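Local coordinates for tight junction protein ZO-3 (Homo sapiens, PDB 3KFV) that scaffolds tight junctions, linking membrane proteins such as claudins and occludin to the actin cytoskeleton, represented here by its SH3 and guanylate kinase-like region, at residues 120-131 / 208-216; 153-161 / 236-246. One frame throughout, in Å; residues are numbered along the deposited sequence.

Contact 1: residues 120-131 / 208-216; sequences EDLSALTRQGRY and SAIERLNYV
Y215 sends its ring out with CG anti to the backbone N (chi1 -168°), while T126 turns OG1 to the side of its own backbone N, and the two hydroxyls meet: T126 OG1 and Y215 OH are 2.6 Å apart, with either able to donate. This is where the SH3 and guanylate kinase-like halves of the MAGUK module come together. Helix 123-129 leads into strand 134-141 of the SH3 sheet, and helix 207-215 runs beside it; the axes of 123-129 and 208-215 are 10.9 Å apart at their closest, at 27°.

The Y215 ring is boxed in. L122 lays CD1 over one face, 4.0 Å from Y215 CD1, and L125 comes to the ring edge with CB, 3.7 Å from Y215 CD2. Y131, whose backbone N makes the outer bond of the Schellman motif ending helix 123-129, forms an offset T-shaped pair with it, its edge toward the Y215 face and the planes at 78°. The tyrosine is held at its far end too, since H10 ND1 hydrogen-bonds to its OH and R25 NE bonds to T126 OG1. Both hydroxyls of the buried pair therefore have a second partner. H10 also stacks on Y131, which ties the cluster to the SH3 side.

Toward the start of the segments the contact turns polar and more exposed. The aliphatic part of R212 serves the leucines first: its CG is 3.9 Å from L122 CD2, and L125 CD1 comes equally near. Beyond a bend in the chain, its guanidinium reaches E120, whose carboxylate plane is steeply turned against it. The salt bridge is stretched, and its hydrogen bond is weak: R212 NH1 to E120 OE1 measures 3.4 Å.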
ATOM      1  N   GLU A 120      -0.847   6.651  11.754  1.00 60.21           N
ATOM      2  CA  GLU A 120      -0.050   5.438  11.931  1.00 64.96           C
ATOM      3  C   GLU A 120       1.434   5.755  12.117  1.00 58.97           C
ATOM      4  O   GLU A 120       2.134   6.053  11.147  1.00 59.01           O
ATOM      5  CB  GLU A 120      -0.234   4.498  10.733  1.00 59.00           C
ATOM      6  CG  GLU A 120       0.665   3.264  10.766  1.00 55.24           C
ATOM      7  CD  GLU A 120       0.406   2.379  11.982  1.00 65.64           C
ATOM      8  OE1 GLU A 120       1.370   1.751  12.488  1.00 57.03           O
ATOM      9  OE2 GLU A 120      -0.764   2.318  12.433  1.00 68.12           O
ATOM     10  N   ASP A 121       1.911   5.684  13.358  1.00 56.15           N
ATOM     11  CA  ASP A 121       3.315   5.978  13.664  1.00 55.13           C
ATOM     12  C   ASP A 121       4.263   4.822  13.309  1.00 54.18           C
ATOM     13  O   ASP A 121       4.179   3.728  13.875  1.00 52.67           O
ATOM     14  CB  ASP A 121       3.481   6.365  15.136  1.00 55.02           C
ATOM     15  CG  ASP A 121       4.939   6.554  15.528  1.00 62.16           C
ATOM     16  OD1 ASP A 121       5.730   7.056  14.692  1.00 59.37           O
ATOM     17  OD2 ASP A 121       5.296   6.197  16.674  1.00 61.75           O
ATOM     18  N   LEU A 122       5.181   5.091  12.386  1.00 52.45           N
ATOM     19  CA  LEU A 122       6.063   4.072  11.827  1.00 43.95           C
ATOM     20  C   LEU A 122       7.469   4.093  12.422  1.00 45.72           C
ATOM     21  O   LEU A 122       8.353   3.378  11.946  1.00 41.40           O
ATOM     22  CB  LEU A 122       6.166   4.273  10.319  1.00 39.90           C
ATOM     23  CG  LEU A 122       4.859   4.111   9.551  1.00 44.79           C
ATOM     24  CD1 LEU A 122       4.960   4.740   8.165  1.00 38.59           C
ATOM     25  CD2 LEU A 122       4.490   2.633   9.468  1.00 41.99           C
ATOM     26  N   SER A 123       7.671   4.905  13.460  1.00 46.04           N
ATOM     27  CA  SER A 123       9.004   5.138  14.019  1.00 41.04           C
ATOM     28  C   SER A 123       9.710   3.877  14.519  1.00 40.09           C
ATOM     29  O   SER A 123      10.934   3.785  14.453  1.00 44.81           O
ATOM     30  CB  SER A 123       8.955   6.189  15.132  1.00 46.31           C
ATOM     31  OG  SER A 123       8.354   5.674  16.307  1.00 49.10           O
ATOM     32  N   ALA A 124       8.952   2.906  15.014  1.00 37.20           N
ATOM     33  CA  ALA A 124       9.558   1.672  15.500  1.00 36.70           C
ATOM     34  C   ALA A 124      10.178   0.881  14.348  1.00 45.02           C
ATOM     35  O   ALA A 124      11.190   0.192  14.518  1.00 43.19           O
ATOM     36  CB  ALA A 124       8.534   0.830  16.238  1.00 33.68           C
ATOM     37  N   LEU A 125       9.565   0.978  13.172  1.00 43.98           N
ATOM     38  CA  LEU A 125      10.096   0.303  12.000  1.00 39.36           C
ATOM     39  C   LEU A 125      11.353   0.992  11.471  1.00 40.10           C
ATOM     40  O   LEU A 125      12.280   0.317  11.026  1.00 42.20           O
ATOM     41  CB  LEU A 125       9.028   0.176  10.916  1.00 42.59           C
ATOM     42  CG  LEU A 125       7.923  -0.849  11.199  1.00 45.04           C
ATOM     43  CD1 LEU A 125       6.810  -0.750  10.160  1.00 39.63           C
ATOM     44  CD2 LEU A 125       8.494  -2.265  11.251  1.00 40.09           C
ATOM     45  N   THR A 126      11.400   2.323  11.528  1.00 38.10           N
ATOM     46  CA  THR A 126      12.596   3.043  11.093  1.00 38.03           C
ATOM     47  C   THR A 126      13.807   2.607  11.899  1.00 38.03           C
ATOM     48  O   THR A 126      14.913   2.522  11.379  1.00 37.89           O
ATOM     49  CB  THR A 126      12.474   4.566  11.235  1.00 36.43           C
ATOM     50  OG1 THR A 126      11.192   5.000  10.776  1.00 37.94           O
ATOM     51  CG2 THR A 126      13.571   5.257  10.423  1.00 32.87           C
ATOM     52  N   ARG A 127      13.592   2.342  13.181  1.00 42.91           N
ATOM     53  CA  ARG A 127      14.666   1.861  14.039  1.00 43.00           C
ATOM     54  C   ARG A 127      14.986   0.415  13.697  1.00 43.12           C
ATOM     55  O   ARG A 127      16.124   0.086  13.354  1.00 46.35           O
ATOM     56  CB  ARG A 127      14.285   1.997  15.516  1.00 44.50           C
ATOM     57  CG  ARG A 127      14.316   3.430  16.033  1.00 43.58           C
ATOM     58  CD  ARG A 127      15.706   4.041  15.878  1.00 47.49           C
ATOM     59  N   GLN A 128      13.974  -0.445  13.772  1.00 40.65           N
ATOM     60  CA  GLN A 128      14.163  -1.864  13.483  1.00 42.37           C
ATOM     61  C   GLN A 128      14.718  -2.092  12.076  1.00 45.73           C
ATOM     62  O   GLN A 128      15.346  -3.118  11.812  1.00 46.60           O
ATOM     63  CB  GLN A 128      12.860  -2.644  13.702  1.00 43.00           C
ATOM     64  CG  GLN A 128      12.429  -2.701  15.172  1.00 45.15           C
ATOM     65  CD  GLN A 128      10.990  -3.145  15.359  1.00 44.02           C
ATOM     66  OE1 GLN A 128      10.201  -3.153  14.410  1.00 47.51           O
ATOM     67  NE2 GLN A 128      10.637  -3.516  16.590  1.00 36.68           N
ATOM     68  N   GLY A 129      14.497  -1.124  11.186  1.00 44.14           N
ATOM     69  CA  GLY A 129      14.988  -1.203   9.820  1.00 38.77           C
ATOM     70  C   GLY A 129      16.338  -0.532   9.621  1.00 43.40           C
ATOM     71  O   GLY A 129      17.020  -0.771   8.622  1.00 42.36           O
ATOM     72  N   ARG A 130      16.727   0.307  10.579  1.00 46.88           N
ATOM     73  CA  ARG A 130      17.986   1.055  10.506  1.00 45.32           C
ATOM     74  C   ARG A 130      18.040   2.004   9.308  1.00 46.93           C
ATOM     75  O   ARG A 130      19.118   2.264   8.764  1.00 46.91           O
ATOM     76  CB  ARG A 130      19.189   0.109  10.466  1.00 42.92           C
ATOM     77  CG  ARG A 130      19.428  -0.663  11.752  1.00 49.19           C
ATOM     78  CD  ARG A 130      20.506  -1.730  11.549  1.00 51.31           C
ATOM     79  N   TYR A 131      16.884   2.519   8.895  1.00 41.61           N
ATOM     80  CA  TYR A 131      16.842   3.493   7.810  1.00 41.98           C
ATOM     81  C   TYR A 131      17.457   4.829   8.236  1.00 41.09           C
ATOM     82  O   TYR A 131      17.270   5.268   9.374  1.00 38.53           O
ATOM     83  CB  TYR A 131      15.406   3.743   7.362  1.00 38.26           C
ATOM     84  CG  TYR A 131      14.669   2.533   6.879  1.00 38.55           C
ATOM     85  CD1 TYR A 131      15.130   1.802   5.791  1.00 44.81           C
ATOM     86  CD2 TYR A 131      13.487   2.131   7.488  1.00 41.47           C
ATOM     87  CE1 TYR A 131      14.444   0.690   5.336  1.00 40.74           C
ATOM     88  CE2 TYR A 131      12.794   1.021   7.039  1.00 41.72           C
ATOM     89  CZ  TYR A 131      13.277   0.308   5.963  1.00 40.21           C
ATOM     90  OH  TYR A 131      12.587  -0.793   5.512  1.00 46.98           O
ATOM     91  N   SER A 208      -3.829   0.624   8.210  1.00 42.21           N
ATOM     92  CA  SER A 208      -2.607   0.689   9.007  1.00 39.70           C
ATOM     93  C   SER A 208      -1.625  -0.391   8.587  1.00 40.50           C
ATOM     94  O   SER A 208      -0.454  -0.108   8.336  1.00 40.03           O
ATOM     95  CB  SER A 208      -2.923   0.559  10.494  1.00 46.94           C
ATOM     96  OG  SER A 208      -3.921   1.490  10.877  1.00 54.89           O
ATOM     97  N   ALA A 209      -2.107  -1.629   8.506  1.00 38.45           N
ATOM     98  CA  ALA A 209      -1.288  -2.730   8.006  1.00 38.48           C
ATOM     99  C   ALA A 209      -0.649  -2.394   6.654  1.00 37.26           C
ATOM    100  O   ALA A 209       0.530  -2.681   6.415  1.00 35.20           O
ATOM    101  CB  ALA A 209      -2.120  -3.991   7.887  1.00 39.25           C
ATOM    102  N   ILE A 210      -1.436  -1.786   5.774  1.00 33.95           N
ATOM    103  CA  ILE A 210      -0.964  -1.441   4.442  1.00 31.79           C
ATOM    104  C   ILE A 210       0.187  -0.440   4.472  1.00 32.47           C
ATOM    105  O   ILE A 210       1.140  -0.574   3.710  1.00 37.21           O
ATOM    106  CB  ILE A 210      -2.104  -0.899   3.571  1.00 31.05           C
ATOM    107  CG1 ILE A 210      -3.212  -1.940   3.459  1.00 30.32           C
ATOM    108  CG2 ILE A 210      -1.593  -0.524   2.191  1.00 28.59           C
ATOM    109  CD1 ILE A 210      -4.418  -1.461   2.684  1.00 35.25           C
ATOM    110  N   GLU A 211       0.105   0.554   5.350  1.00 34.16           N
ATOM    111  CA  GLU A 211       1.160   1.562   5.473  1.00 34.73           C
ATOM    112  C   GLU A 211       2.482   0.956   5.949  1.00 32.48           C
ATOM    113  O   GLU A 211       3.557   1.364   5.514  1.00 31.46           O
ATOM    114  CB  GLU A 211       0.720   2.695   6.408  1.00 39.23           C
ATOM    115  CG  GLU A 211      -0.602   3.333   6.010  1.00 46.19           C
ATOM    116  CD  GLU A 211      -0.909   4.625   6.762  1.00 58.24           C
ATOM    117  OE1 GLU A 211      -0.094   5.031   7.622  1.00 65.31           O
ATOM    118  OE2 GLU A 211      -1.974   5.235   6.490  1.00 57.32           O
ATOM    119  N   ARG A 212       2.397  -0.020   6.845  1.00 34.30           N
ATOM    120  CA  ARG A 212       3.584  -0.726   7.312  1.00 33.14           C
ATOM    121  C   ARG A 212       4.246  -1.505   6.175  1.00 34.66           C
ATOM    122  O   ARG A 212       5.466  -1.462   6.011  1.00 36.00           O
ATOM    123  CB  ARG A 212       3.235  -1.664   8.476  1.00 37.66           C
ATOM    124  CG  ARG A 212       2.980  -0.958   9.807  1.00 36.65           C
ATOM    125  CD  ARG A 212       2.941  -1.937  10.977  1.00 36.66           C
ATOM    126  NE  ARG A 212       1.813  -2.860  10.881  1.00 46.51           N
ATOM    127  CZ  ARG A 212       0.598  -2.624  11.374  1.00 46.14           C
ATOM    128  NH1 ARG A 212       0.348  -1.484  12.010  1.00 42.96           N
ATOM    129  NH2 ARG A 212      -0.369  -3.527  11.228  1.00 41.42           N
ATOM    130  N   LEU A 213       3.441  -2.218   5.388  1.00 34.16           N
ATOM    131  CA  LEU A 213       3.974  -3.001   4.275  1.00 36.46           C
ATOM    132  C   LEU A 213       4.588  -2.097   3.216  1.00 35.27           C
ATOM    133  O   LEU A 213       5.643  -2.405   2.652  1.00 33.70           O
ATOM    134  CB  LEU A 213       2.889  -3.884   3.651  1.00 37.73           C
ATOM    135  CG  LEU A 213       2.429  -5.076   4.491  1.00 36.68           C
ATOM    136  CD1 LEU A 213       1.090  -5.586   4.003  1.00 33.35           C
ATOM    137  CD2 LEU A 213       3.473  -6.184   4.482  1.00 33.76           C
ATOM    138  N   ASN A 214       3.923  -0.983   2.941  1.00 30.67           N
ATOM    139  CA  ASN A 214       4.494   0.010   2.048  1.00 31.45           C
ATOM    140  C   ASN A 214       5.832   0.500   2.589  1.00 35.66           C
ATOM    141  O   ASN A 214       6.769   0.726   1.827  1.00 36.76           O
ATOM    142  CB  ASN A 214       3.543   1.185   1.861  1.00 27.27           C
ATOM    143  CG  ASN A 214       2.422   0.874   0.905  1.00 27.79           C
ATOM    144  OD1 ASN A 214       2.515  -0.055   0.106  1.00 35.15           O
ATOM    145  ND2 ASN A 214       1.355   1.653   0.971  1.00 29.28           N
ATOM    146  N   TYR A 215       5.921   0.645   3.908  1.00 32.80           N
ATOM    147  CA  TYR A 215       7.105   1.218   4.530  1.00 32.83           C
ATOM    148  C   TYR A 215       8.324   0.303   4.444  1.00 36.17           C
ATOM    149  O   TYR A 215       9.432   0.762   4.149  1.00 35.48           O
ATOM    150  CB  TYR A 215       6.827   1.598   5.987  1.00 35.61           C
ATOM    151  CG  TYR A 215       7.919   2.451   6.586  1.00 35.40           C
ATOM    152  CD1 TYR A 215       8.212   3.702   6.056  1.00 38.02           C
ATOM    153  CD2 TYR A 215       8.664   2.008   7.667  1.00 34.08           C
ATOM    154  CE1 TYR A 215       9.210   4.489   6.591  1.00 38.60           C
ATOM    155  CE2 TYR A 215       9.668   2.790   8.207  1.00 35.83           C
ATOM    156  CZ  TYR A 215       9.933   4.029   7.664  1.00 35.37           C
ATOM    157  OH  TYR A 215      10.929   4.812   8.186  1.00 39.70           O
ATOM    158  N   VAL A 216       8.121  -0.984   4.709  1.00 36.99           N
ATOM    159  CA  VAL A 216       9.205  -1.957   4.585  1.00 40.92           C
ATOM    160  C   VAL A 216       9.393  -2.386   3.133  1.00 37.21           C
ATOM    161  O   VAL A 216      10.190  -3.270   2.842  1.00 41.22           O
ATOM    162  CB  VAL A 216       8.983  -3.208   5.464  1.00 39.94           C
ATOM    163  CG1 VAL A 216       8.877  -2.812   6.929  1.00 38.51           C
ATOM    164  CG2 VAL A 216       7.747  -3.973   5.010  1.00 36.02           C
TER

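Contact 2: residues 153-161 / 236-246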
ATOM      1  N   PRO A 153     -16.046  -5.420   0.066  1.00 40.42           N
ATOM      2  CA  PRO A 153     -16.962  -6.396   0.658  1.00 45.09           C
ATOM      3  C   PRO A 153     -16.878  -7.787   0.033  1.00 46.47           C
ATOM      4  O   PRO A 153     -17.836  -8.551   0.171  1.00 45.54           O
ATOM      5  CB  PRO A 153     -18.347  -5.791   0.376  1.00 47.93           C
ATOM      6  CG  PRO A 153     -18.098  -4.442  -0.266  1.00 44.48           C
ATOM      7  CD  PRO A 153     -16.739  -4.534  -0.876  1.00 46.49           C
ATOM      8  N   VAL A 154     -15.774  -8.113  -0.637  1.00 42.92           N
ATOM      9  CA  VAL A 154     -15.624  -9.445  -1.225  1.00 40.10           C
ATOM     10  C   VAL A 154     -14.229 -10.000  -1.060  1.00 37.89           C
ATOM     11  O   VAL A 154     -13.845 -10.936  -1.760  1.00 37.27           O
ATOM     12  CB  VAL A 154     -15.977  -9.473  -2.720  1.00 39.89           C
ATOM     13  CG1 VAL A 154     -17.479  -9.339  -2.914  1.00 41.78           C
ATOM     14  CG2 VAL A 154     -15.216  -8.385  -3.473  1.00 42.33           C
ATOM     15  N   ALA A 155     -13.474  -9.423  -0.133  1.00 40.22           N
ATOM     16  CA  ALA A 155     -12.124  -9.898   0.133  1.00 41.06           C
ATOM     17  C   ALA A 155     -12.132 -11.411   0.325  1.00 41.88           C
ATOM     18  O   ALA A 155     -11.318 -12.125  -0.260  1.00 42.50           O
ATOM     19  CB  ALA A 155     -11.541  -9.204   1.354  1.00 36.65           C
ATOM     20  N   ASP A 156     -13.066 -11.898   1.134  1.00 42.21           N
ATOM     21  CA  ASP A 156     -13.145 -13.328   1.420  1.00 43.06           C
ATOM     22  C   ASP A 156     -13.417 -14.152   0.162  1.00 38.68           C
ATOM     23  O   ASP A 156     -12.721 -15.132  -0.113  1.00 37.02           O
ATOM     24  CB  ASP A 156     -14.183 -13.621   2.517  1.00 45.40           C
ATOM     25  CG  ASP A 156     -15.558 -13.041   2.207  1.00 50.81           C
ATOM     26  OD1 ASP A 156     -15.711 -12.340   1.183  1.00 46.90           O
ATOM     27  OD2 ASP A 156     -16.495 -13.291   2.999  1.00 51.68           O
ATOM     28  N   ILE A 157     -14.426 -13.745  -0.598  1.00 36.85           N
ATOM     29  CA  ILE A 157     -14.779 -14.424  -1.840  1.00 39.23           C
ATOM     30  C   ILE A 157     -13.629 -14.391  -2.839  1.00 38.29           C
ATOM     31  O   ILE A 157     -13.271 -15.416  -3.425  1.00 38.01           O
ATOM     32  CB  ILE A 157     -16.019 -13.785  -2.486  1.00 40.52           C
ATOM     33  CG1 ILE A 157     -17.255 -14.038  -1.615  1.00 40.19           C
ATOM     34  CG2 ILE A 157     -16.219 -14.318  -3.897  1.00 37.15           C
ATOM     35  CD1 ILE A 157     -18.399 -13.082  -1.883  1.00 38.61           C
ATOM     36  N   ALA A 158     -13.055 -13.206  -3.026  1.00 37.04           N
ATOM     37  CA  ALA A 158     -11.942 -13.026  -3.953  1.00 36.41           C
ATOM     38  C   ALA A 158     -10.753 -13.915  -3.600  1.00 35.85           C
ATOM     39  O   ALA A 158     -10.176 -14.558  -4.470  1.00 37.14           O
ATOM     40  CB  ALA A 158     -11.520 -11.567  -3.993  1.00 39.21           C
HETATM   41  N   MSE A 159     -10.398 -13.956  -2.321  1.00 38.12           N
HETATM   42  CA  MSE A 159      -9.239 -14.724  -1.869  1.00 40.15           C
HETATM   43  C   MSE A 159      -9.427 -16.241  -1.980  1.00 40.73           C
HETATM   44  O   MSE A 159      -8.470 -16.972  -2.251  1.00 41.93           O
HETATM   45  CB  MSE A 159      -8.861 -14.339  -0.434  1.00 38.99           C
HETATM   46  CG  MSE A 159      -8.303 -12.930  -0.296  1.00 42.63           C
HETATM   47 SE   MSE A 159      -8.074 -12.386   1.579  1.00 62.96          SE
HETATM   48  CE  MSE A 159      -6.528 -13.478   2.022  1.00 46.77           C
ATOM     49  N   GLN A 160     -10.652 -16.711  -1.766  1.00 36.90           N
ATOM     50  CA  GLN A 160     -10.936 -18.136  -1.869  1.00 35.69           C
ATOM     51  C   GLN A 160     -10.855 -18.578  -3.323  1.00 37.15           C
ATOM     52  O   GLN A 160     -10.240 -19.594  -3.638  1.00 37.34           O
ATOM     53  CB  GLN A 160     -12.312 -18.471  -1.286  1.00 37.80           C
ATOM     54  N   LYS A 161     -11.468 -17.800  -4.208  1.00 37.84           N
ATOM     55  CA  LYS A 161     -11.474 -18.128  -5.628  1.00 39.67           C
ATOM     56  C   LYS A 161     -10.068 -18.149  -6.223  1.00 39.47           C
ATOM     57  O   LYS A 161      -9.767 -18.974  -7.092  1.00 38.82           O
ATOM     58  CB  LYS A 161     -12.367 -17.163  -6.410  1.00 40.85           C
ATOM     59  CG  LYS A 161     -13.858 -17.409  -6.237  1.00 41.05           C
ATOM     60  CD  LYS A 161     -14.629 -16.954  -7.471  1.00 45.14           C
ATOM     61  CE  LYS A 161     -16.091 -17.375  -7.403  1.00 45.78           C
ATOM     62  NZ  LYS A 161     -16.231 -18.839  -7.172  1.00 48.42           N
ATOM     63  N   LEU A 236     -25.095 -10.344  -4.772  1.00 51.63           N
ATOM     64  CA  LEU A 236     -23.771 -10.859  -5.110  1.00 50.93           C
ATOM     65  C   LEU A 236     -23.250 -11.865  -4.079  1.00 47.60           C
ATOM     66  O   LEU A 236     -22.749 -12.930  -4.433  1.00 43.10           O
ATOM     67  CB  LEU A 236     -22.783  -9.699  -5.246  1.00 47.31           C
ATOM     68  CG  LEU A 236     -21.358 -10.019  -5.692  1.00 46.84           C
ATOM     69  CD1 LEU A 236     -21.367 -10.825  -6.980  1.00 53.34           C
ATOM     70  CD2 LEU A 236     -20.578  -8.737  -5.877  1.00 44.84           C
ATOM     71  N   ARG A 237     -23.364 -11.518  -2.802  1.00 49.76           N
ATOM     72  CA  ARG A 237     -22.845 -12.383  -1.750  1.00 47.56           C
ATOM     73  C   ARG A 237     -23.637 -13.680  -1.649  1.00 49.25           C
ATOM     74  O   ARG A 237     -23.056 -14.751  -1.497  1.00 50.07           O
ATOM     75  CB  ARG A 237     -22.790 -11.652  -0.403  1.00 41.28           C
ATOM     76  CG  ARG A 237     -21.639 -10.652  -0.305  1.00 39.88           C
ATOM     77  CD  ARG A 237     -21.338 -10.224   1.132  1.00 42.93           C
ATOM     78  NE  ARG A 237     -20.881 -11.333   1.965  1.00 42.99           N
ATOM     79  CZ  ARG A 237     -19.632 -11.794   1.992  1.00 45.15           C
ATOM     80  NH1 ARG A 237     -19.318 -12.812   2.781  1.00 45.04           N
ATOM     81  NH2 ARG A 237     -18.697 -11.243   1.229  1.00 44.73           N
ATOM     82  N   GLN A 238     -24.959 -13.583  -1.751  1.00 51.98           N
ATOM     83  CA  GLN A 238     -25.819 -14.756  -1.649  1.00 48.43           C
ATOM     84  C   GLN A 238     -25.496 -15.749  -2.755  1.00 49.78           C
ATOM     85  O   GLN A 238     -25.615 -16.961  -2.573  1.00 54.09           O
ATOM     86  CB  GLN A 238     -27.292 -14.353  -1.733  1.00 53.64           C
ATOM     87  CG  GLN A 238     -28.256 -15.430  -1.239  1.00 59.88           C
ATOM     88  CD  GLN A 238     -28.257 -15.555   0.281  1.00 67.41           C
ATOM     89  OE1 GLN A 238     -28.350 -14.551   1.000  1.00 62.02           O
ATOM     90  NE2 GLN A 238     -28.151 -16.789   0.776  1.00 53.60           N
ATOM     91  N   TRP A 239     -25.078 -15.221  -3.901  1.00 48.58           N
ATOM     92  CA  TRP A 239     -24.783 -16.025  -5.083  1.00 43.16           C
ATOM     93  C   TRP A 239     -23.384 -16.642  -5.030  1.00 42.72           C
ATOM     94  O   TRP A 239     -23.203 -17.799  -5.406  1.00 43.19           O
ATOM     95  CB  TRP A 239     -24.994 -15.168  -6.340  1.00 45.23           C
ATOM     96  CG  TRP A 239     -24.308 -15.610  -7.607  1.00 45.12           C
ATOM     97  CD1 TRP A 239     -23.301 -14.953  -8.259  1.00 42.72           C
ATOM     98  CD2 TRP A 239     -24.605 -16.772  -8.396  1.00 44.62           C
ATOM     99  NE1 TRP A 239     -22.945 -15.641  -9.396  1.00 45.51           N
ATOM    100  CE2 TRP A 239     -23.727 -16.762  -9.503  1.00 42.36           C
ATOM    101  CE3 TRP A 239     -25.517 -17.826  -8.271  1.00 45.59           C
ATOM    102  CZ2 TRP A 239     -23.735 -17.762 -10.475  1.00 42.27           C
ATOM    103  CZ3 TRP A 239     -25.525 -18.823  -9.245  1.00 43.14           C
ATOM    104  CH2 TRP A 239     -24.642 -18.780 -10.331  1.00 42.11           C
ATOM    105  N   LEU A 240     -22.406 -15.884  -4.534  1.00 46.21           N
ATOM    106  CA  LEU A 240     -21.013 -16.343  -4.498  1.00 44.39           C
ATOM    107  C   LEU A 240     -20.565 -16.872  -3.133  1.00 43.80           C
ATOM    108  O   LEU A 240     -19.600 -17.631  -3.045  1.00 43.59           O
ATOM    109  CB  LEU A 240     -20.063 -15.244  -4.986  1.00 41.64           C
ATOM    110  CG  LEU A 240     -20.178 -14.887  -6.477  1.00 46.46           C
ATOM    111  CD1 LEU A 240     -19.198 -13.787  -6.846  1.00 41.39           C
ATOM    112  CD2 LEU A 240     -19.983 -16.109  -7.379  1.00 39.53           C
ATOM    113  N   ALA A 241     -21.265 -16.474  -2.076  1.00 43.85           N
ATOM    114  CA  ALA A 241     -20.989 -16.978  -0.731  1.00 44.56           C
ATOM    115  C   ALA A 241     -22.288 -17.378  -0.043  1.00 48.77           C
ATOM    116  O   ALA A 241     -22.651 -16.805   0.988  1.00 47.70           O
ATOM    117  CB  ALA A 241     -20.262 -15.931   0.091  1.00 41.04           C
ATOM    118  N   PRO A 242     -22.980 -18.383  -0.603  1.00 47.66           N
ATOM    119  CA  PRO A 242     -24.331 -18.767  -0.183  1.00 45.28           C
ATOM    120  C   PRO A 242     -24.412 -19.010   1.320  1.00 52.08           C
ATOM    121  O   PRO A 242     -25.306 -18.486   1.990  1.00 54.95           O
ATOM    122  CB  PRO A 242     -24.577 -20.079  -0.937  1.00 46.79           C
ATOM    123  CG  PRO A 242     -23.588 -20.086  -2.059  1.00 47.94           C
ATOM    124  CD  PRO A 242     -22.392 -19.359  -1.537  1.00 48.23           C
ATOM    125  N   ALA A 243     -23.473 -19.790   1.843  1.00 50.77           N
ATOM    126  CA  ALA A 243     -23.503 -20.181   3.247  1.00 51.54           C
ATOM    127  C   ALA A 243     -22.871 -19.146   4.175  1.00 53.54           C
ATOM    128  O   ALA A 243     -22.772 -19.370   5.381  1.00 53.53           O
ATOM    129  CB  ALA A 243     -22.831 -21.539   3.427  1.00 45.21           C
ATOM    130  N   SER A 244     -22.442 -18.017   3.620  1.00 53.76           N
ATOM    131  CA  SER A 244     -21.751 -17.012   4.424  1.00 54.45           C
ATOM    132  C   SER A 244     -22.695 -16.284   5.378  1.00 58.17           C
ATOM    133  O   SER A 244     -23.770 -15.826   4.982  1.00 53.82           O
ATOM    134  CB  SER A 244     -21.017 -16.003   3.539  1.00 50.39           C
ATOM    135  OG  SER A 244     -20.414 -14.990   4.325  1.00 50.53           O
ATOM    136  N   ARG A 245     -22.283 -16.183   6.636  1.00 61.32           N
ATOM    137  CA  ARG A 245     -23.072 -15.498   7.650  1.00 63.12           C
ATOM    138  C   ARG A 245     -22.385 -14.202   8.070  1.00 63.42           C
ATOM    139  O   ARG A 245     -21.737 -14.142   9.120  1.00 65.41           O
ATOM    140  CB  ARG A 245     -23.279 -16.409   8.866  1.00 64.20           C
ATOM    141  N   ARG A 246     -22.520 -13.170   7.243  1.00 62.45           N
ATOM    142  CA  ARG A 246     -21.902 -11.874   7.532  1.00 62.97           C
ATOM    143  C   ARG A 246     -22.752 -10.701   7.043  1.00 59.58           C
ATOM    144  O   ARG A 246     -23.390 -10.773   5.990  1.00 53.88           O
ATOM    145  CB  ARG A 246     -20.483 -11.806   6.958  1.00 56.65           C
ATOM    146  CG  ARG A 246     -19.453 -12.529   7.816  1.00 59.95           C
ATOM    147  CD  ARG A 246     -18.192 -12.870   7.039  1.00 60.79           C
ATOM    148  NE  ARG A 246     -17.476 -11.681   6.581  1.00 66.58           N
ATOM    149  CZ  ARG A 246     -16.181 -11.661   6.273  1.00 74.15           C
ATOM    150  NH1 ARG A 246     -15.450 -12.769   6.380  1.00 72.76           N
ATOM    151  NH2 ARG A 246     -15.610 -10.533   5.864  1.00 66.47           N
TER
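D156 and R237 meet head-on in the tight half of this contact. The D156 carboxylate, placed by a CG lodged between the backbone N and the carbonyl carbon (chi1 54°), lies within 16° of the guanidinium plane, and R237 grips it end-on. R237 NH1 gives to D156 OD2 at 2.9 Å, and R237 NH2 points almost straight (177°) at D156 OD1, 3.2 Å away; each oxygen uses its syn lone pair. R237 NH1 also donates to S244 OG at 2.9 Å, again in the guanidinium plane, while R237 NH2 reaches the backbone oxygen P153 O at 3.0 Å in a weak bond. Four acceptors thus fix the rotation of a buried guanidinium. OD1 takes a second bond from the backbone N of I157. With an alanine here in place of R237, D156 would probably be left without its in-plane counter-charge, and S244 OG would lose this donor.

Beside this polar knot, I157 fits against the C-terminal end of helix 230-240: its CD1 is 3.9 Å from A241 CB, and its CG2 packs on L240 CB. L251, from helix 248-262, touches the R237 side chain.

The outer side is much looser. R246, exposed, brings one guanidinium face over D156 OD2, with NH1 3.6 Å from it; no N-H points at the oxygen, so only charge acts there. At the other end K161, also exposed, merely brushes L240, CE to CD2 at 4.1 Å.

Segment 153-161 carries the loop and helix that follow the central strand 148-151, the place where active guanylate kinases keep their P-loop. Here it joins helix 230-240 and the turn behind it by a salt-bridge network, within the alpha/beta core of a MAGUK guanylate kinase-like domain.

Overall arrangement
Contacts 1 and 2 do not touch: their centres are 32 Å apart and their nearest atoms about 11 Å. Their segments alternate along the chain, and all four fall within the guanylate kinase-like part of the sequence, although contact 1 borders the SH3 sheet. Contact 1 lies nearer the middle of the molecule, its centre about 12 Å from the chain centre; the centre of contact 2 is about 23 Å from it, at the far end. The parallel sheet bridges them: I210 packs on strand 148-151, which leads straight into segment 153-161, and strand 221-227 follows helix 207-215 on the way to helix 230-240. The model is an apo form, and no ligand lies in either contact.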